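Local coordinates for resiniferatoxin-binding, phosphotriesterase-related protein (Rhodobacter sphaeroides 2.4.1, PDB 3K2G) that binds two zinc ions in a TIM-barrel fold of the phosphotriesterase family and probably acts as a phosphoric diester hydrolase, at residues V104-R109 / I175-V180. Residues are numbered along the deposited sequence; the frame is centred on the assembly and turned at random.
Sequences VDPTCR and IGEIGV. With ZN (zinc ion), chain I; ZN (zinc ion), chain J.
P106 CB packs on E177 CB at 3.4 Å. Its CG lies 3.7 Å from E177 OE2, the rigid, apolar ring offering carbon surface without competing with zinc for the carboxylate oxygens. C108, small enough to fit beside the E177 backbone, brings SG to 3.3 Å from E177 O. No hydrogen bond joins 104-109 to 175-180. At the backbone angles of G176 (phi 157°, psi -174°) a CB would jam against I175 O, which calls for glycine.

Metal coordination sets the far end of E177. With CG anti to the backbone N (chi1 157°) and a bend at chi2, its two-oxygen carboxylate bridges both zinc ions: OE2 binds the zinc of chain I at 2.3 Å and OE1 that of chain J at 2.4 Å. Water 1 is shared by the metals. H34, H36 and D304 complete the first site, H209 and H238 the second, with Y136 beside them.

D105 OD1 accepts from T107 N at 2.8 Å, an Asx turn, and from T107 OG1, which also hydrogen-bonds H36.

At the metal-site end of the TIM barrel, residues following strand 102-105, parallel to 31-32 and 128-131, meet strand 175-178, which borders 206-208 in parallel and packs I175 and I178 on helix 186-202.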
ATOM      1  N   VAL B 104      32.897   0.071 -15.944  1.00 14.91           N
ATOM      2  CA  VAL B 104      32.354  -0.385 -17.215  1.00 15.49           C
ATOM      3  C   VAL B 104      31.751   0.835 -17.907  1.00 14.82           C
ATOM      4  O   VAL B 104      30.807   1.446 -17.399  1.00 14.60           O
ATOM      5  CB  VAL B 104      31.248  -1.459 -17.025  1.00 18.41           C
ATOM      6  CG1 VAL B 104      30.707  -1.900 -18.384  1.00 19.69           C
ATOM      7  CG2 VAL B 104      31.811  -2.664 -16.267  1.00 17.56           C
ATOM      8  N   ASP B 105      32.311   1.197 -19.056  1.00 13.87           N
ATOM      9  CA  ASP B 105      31.826   2.347 -19.802  1.00 14.63           C
ATOM     10  C   ASP B 105      31.050   1.866 -21.023  1.00 14.77           C
ATOM     11  O   ASP B 105      31.634   1.412 -22.009  1.00 16.21           O
ATOM     12  CB  ASP B 105      32.992   3.227 -20.247  1.00 15.97           C
ATOM     13  CG  ASP B 105      32.526   4.535 -20.858  1.00 14.69           C
ATOM     14  OD1 ASP B 105      31.521   4.516 -21.597  1.00 15.32           O
ATOM     15  OD2 ASP B 105      33.167   5.573 -20.599  1.00 15.99           O
ATOM     16  N   PRO B 106      29.719   1.973 -20.972  1.00 15.54           N
ATOM     17  CA  PRO B 106      28.849   1.544 -22.068  1.00 16.02           C
ATOM     18  C   PRO B 106      28.627   2.576 -23.170  1.00 16.80           C
ATOM     19  O   PRO B 106      27.679   2.449 -23.950  1.00 14.09           O
ATOM     20  CB  PRO B 106      27.560   1.188 -21.342  1.00 16.53           C
ATOM     21  CG  PRO B 106      27.501   2.261 -20.289  1.00 17.03           C
ATOM     22  CD  PRO B 106      28.927   2.318 -19.776  1.00 14.82           C
ATOM     23  N   THR B 107      29.484   3.591 -23.237  1.00 16.44           N
ATOM     24  CA  THR B 107      29.344   4.609 -24.276  1.00 20.90           C
ATOM     25  C   THR B 107      29.555   3.902 -25.614  1.00 22.64           C
ATOM     26  O   THR B 107      30.602   3.305 -25.845  1.00 20.86           O
ATOM     27  CB  THR B 107      30.399   5.742 -24.125  1.00 20.58           C
ATOM     28  OG1 THR B 107      30.272   6.352 -22.835  1.00 18.90           O
ATOM     29  CG2 THR B 107      30.192   6.815 -25.195  1.00 21.63           C
ATOM     30  N   CYS B 108      28.562   3.959 -26.493  1.00 25.63           N
ATOM     31  CA  CYS B 108      28.693   3.285 -27.779  1.00 30.65           C
ATOM     32  C   CYS B 108      28.675   4.215 -28.987  1.00 32.54           C
ATOM     33  O   CYS B 108      28.918   5.417 -28.859  1.00 32.10           O
ATOM     34  CB  CYS B 108      27.605   2.208 -27.922  1.00 31.36           C
ATOM     35  SG  CYS B 108      25.898   2.777 -27.718  1.00 29.74           S
ATOM     36  N   ARG B 109      28.400   3.646 -30.159  1.00 35.60           N
ATOM     37  CA  ARG B 109      28.360   4.405 -31.406  1.00 37.76           C
ATOM     38  C   ARG B 109      27.225   5.415 -31.403  1.00 38.22           C
ATOM     39  O   ARG B 109      26.068   5.068 -31.153  1.00 39.32           O
ATOM     40  CB  ARG B 109      28.188   3.472 -32.611  1.00 39.89           C
ATOM     41  CG  ARG B 109      29.251   2.398 -32.741  1.00 41.06           C
ATOM     42  CD  ARG B 109      29.175   1.720 -34.098  1.00 42.49           C
ATOM     43  NE  ARG B 109      30.088   0.586 -34.194  1.00 42.82           N
ATOM     44  CZ  ARG B 109      30.664   0.186 -35.322  1.00 44.32           C
ATOM     45  NH1 ARG B 109      30.427   0.836 -36.455  1.00 44.40           N
ATOM     46  NH2 ARG B 109      31.472  -0.869 -35.321  1.00 43.88           N
ATOM     47  N   ILE B 175      28.705  -5.915 -24.656  1.00 19.43           N
ATOM     48  CA  ILE B 175      27.969  -5.476 -25.825  1.00 20.55           C
ATOM     49  C   ILE B 175      26.984  -4.433 -25.366  1.00 23.05           C
ATOM     50  O   ILE B 175      25.925  -4.786 -24.840  1.00 21.77           O
ATOM     51  CB  ILE B 175      27.152  -6.623 -26.451  1.00 19.34           C
ATOM     52  CG1 ILE B 175      28.091  -7.730 -26.926  1.00 18.68           C
ATOM     53  CG2 ILE B 175      26.279  -6.079 -27.574  1.00 20.32           C
ATOM     54  CD1 ILE B 175      27.413  -8.842 -27.699  1.00 18.51           C
ATOM     55  N   GLY B 176      27.276  -3.151 -25.515  1.00 24.50           N
ATOM     56  CA  GLY B 176      26.216  -2.295 -25.049  1.00 27.64           C
ATOM     57  C   GLY B 176      26.047  -0.880 -24.560  1.00 29.60           C
ATOM     58  O   GLY B 176      26.909  -0.006 -24.564  1.00 31.76           O
ATOM     59  N   GLU B 177      24.790  -0.759 -24.145  1.00 30.76           N
ATOM     60  CA  GLU B 177      24.067   0.396 -23.684  1.00 25.53           C
ATOM     61  C   GLU B 177      23.358   0.479 -25.034  1.00 24.42           C
ATOM     62  O   GLU B 177      23.524   1.435 -25.791  1.00 22.88           O
ATOM     63  CB  GLU B 177      24.948   1.624 -23.450  1.00 29.16           C
ATOM     64  CG  GLU B 177      24.177   2.965 -23.503  1.00 21.00           C
ATOM     65  CD  GLU B 177      23.714   3.502 -22.150  1.00 21.03           C
ATOM     66  OE1 GLU B 177      22.549   3.259 -21.761  1.00 14.81           O
ATOM     67  OE2 GLU B 177      24.523   4.180 -21.482  1.00 13.83           O
ATOM     68  N   ILE B 178      22.632  -0.590 -25.369  1.00 21.38           N
ATOM     69  CA  ILE B 178      21.900  -0.629 -26.626  1.00 18.90           C
ATOM     70  C   ILE B 178      20.641   0.199 -26.433  1.00 20.04           C
ATOM     71  O   ILE B 178      19.891  -0.019 -25.486  1.00 16.86           O
ATOM     72  CB  ILE B 178      21.494  -2.062 -27.037  1.00 19.37           C
ATOM     73  CG1 ILE B 178      22.721  -2.980 -27.092  1.00 17.92           C
ATOM     74  CG2 ILE B 178      20.820  -2.026 -28.407  1.00 16.90           C
ATOM     75  CD1 ILE B 178      23.787  -2.558 -28.099  1.00 17.92           C
ATOM     76  N   GLY B 179      20.416   1.146 -27.336  1.00 19.71           N
ATOM     77  CA  GLY B 179      19.262   2.015 -27.212  1.00 20.05           C
ATOM     78  C   GLY B 179      17.874   1.495 -27.541  1.00 20.20           C
ATOM     79  O   GLY B 179      17.622   0.954 -28.617  1.00 19.01           O
ATOM     80  N   VAL B 180      16.970   1.656 -26.581  1.00 21.41           N
ATOM     81  CA  VAL B 180      15.575   1.283 -26.738  1.00 22.63           C
ATOM     82  C   VAL B 180      14.780   2.454 -26.150  1.00 23.18           C
ATOM     83  O   VAL B 180      14.847   2.716 -24.950  1.00 20.86           O
ATOM     84  CB  VAL B 180      15.223  -0.008 -25.969  1.00 23.05           C
ATOM     85  CG1 VAL B 180      13.749  -0.338 -26.159  1.00 21.84           C
ATOM     86  CG2 VAL B 180      16.091  -1.163 -26.463  1.00 23.97           C
TER
HETATM   87 ZN    ZN I 400      24.372   5.517 -19.674  1.00 22.19          ZN
HETATM   88 ZN    ZN J 401      21.071   4.964 -21.070  1.00 33.45          ZN
HETATM   89  O   HOH W   1      22.544   6.117 -20.058  1.00 19.45           O
HETATM   90  O   HOH W   2      20.221   7.152 -20.535  1.00 28.21           O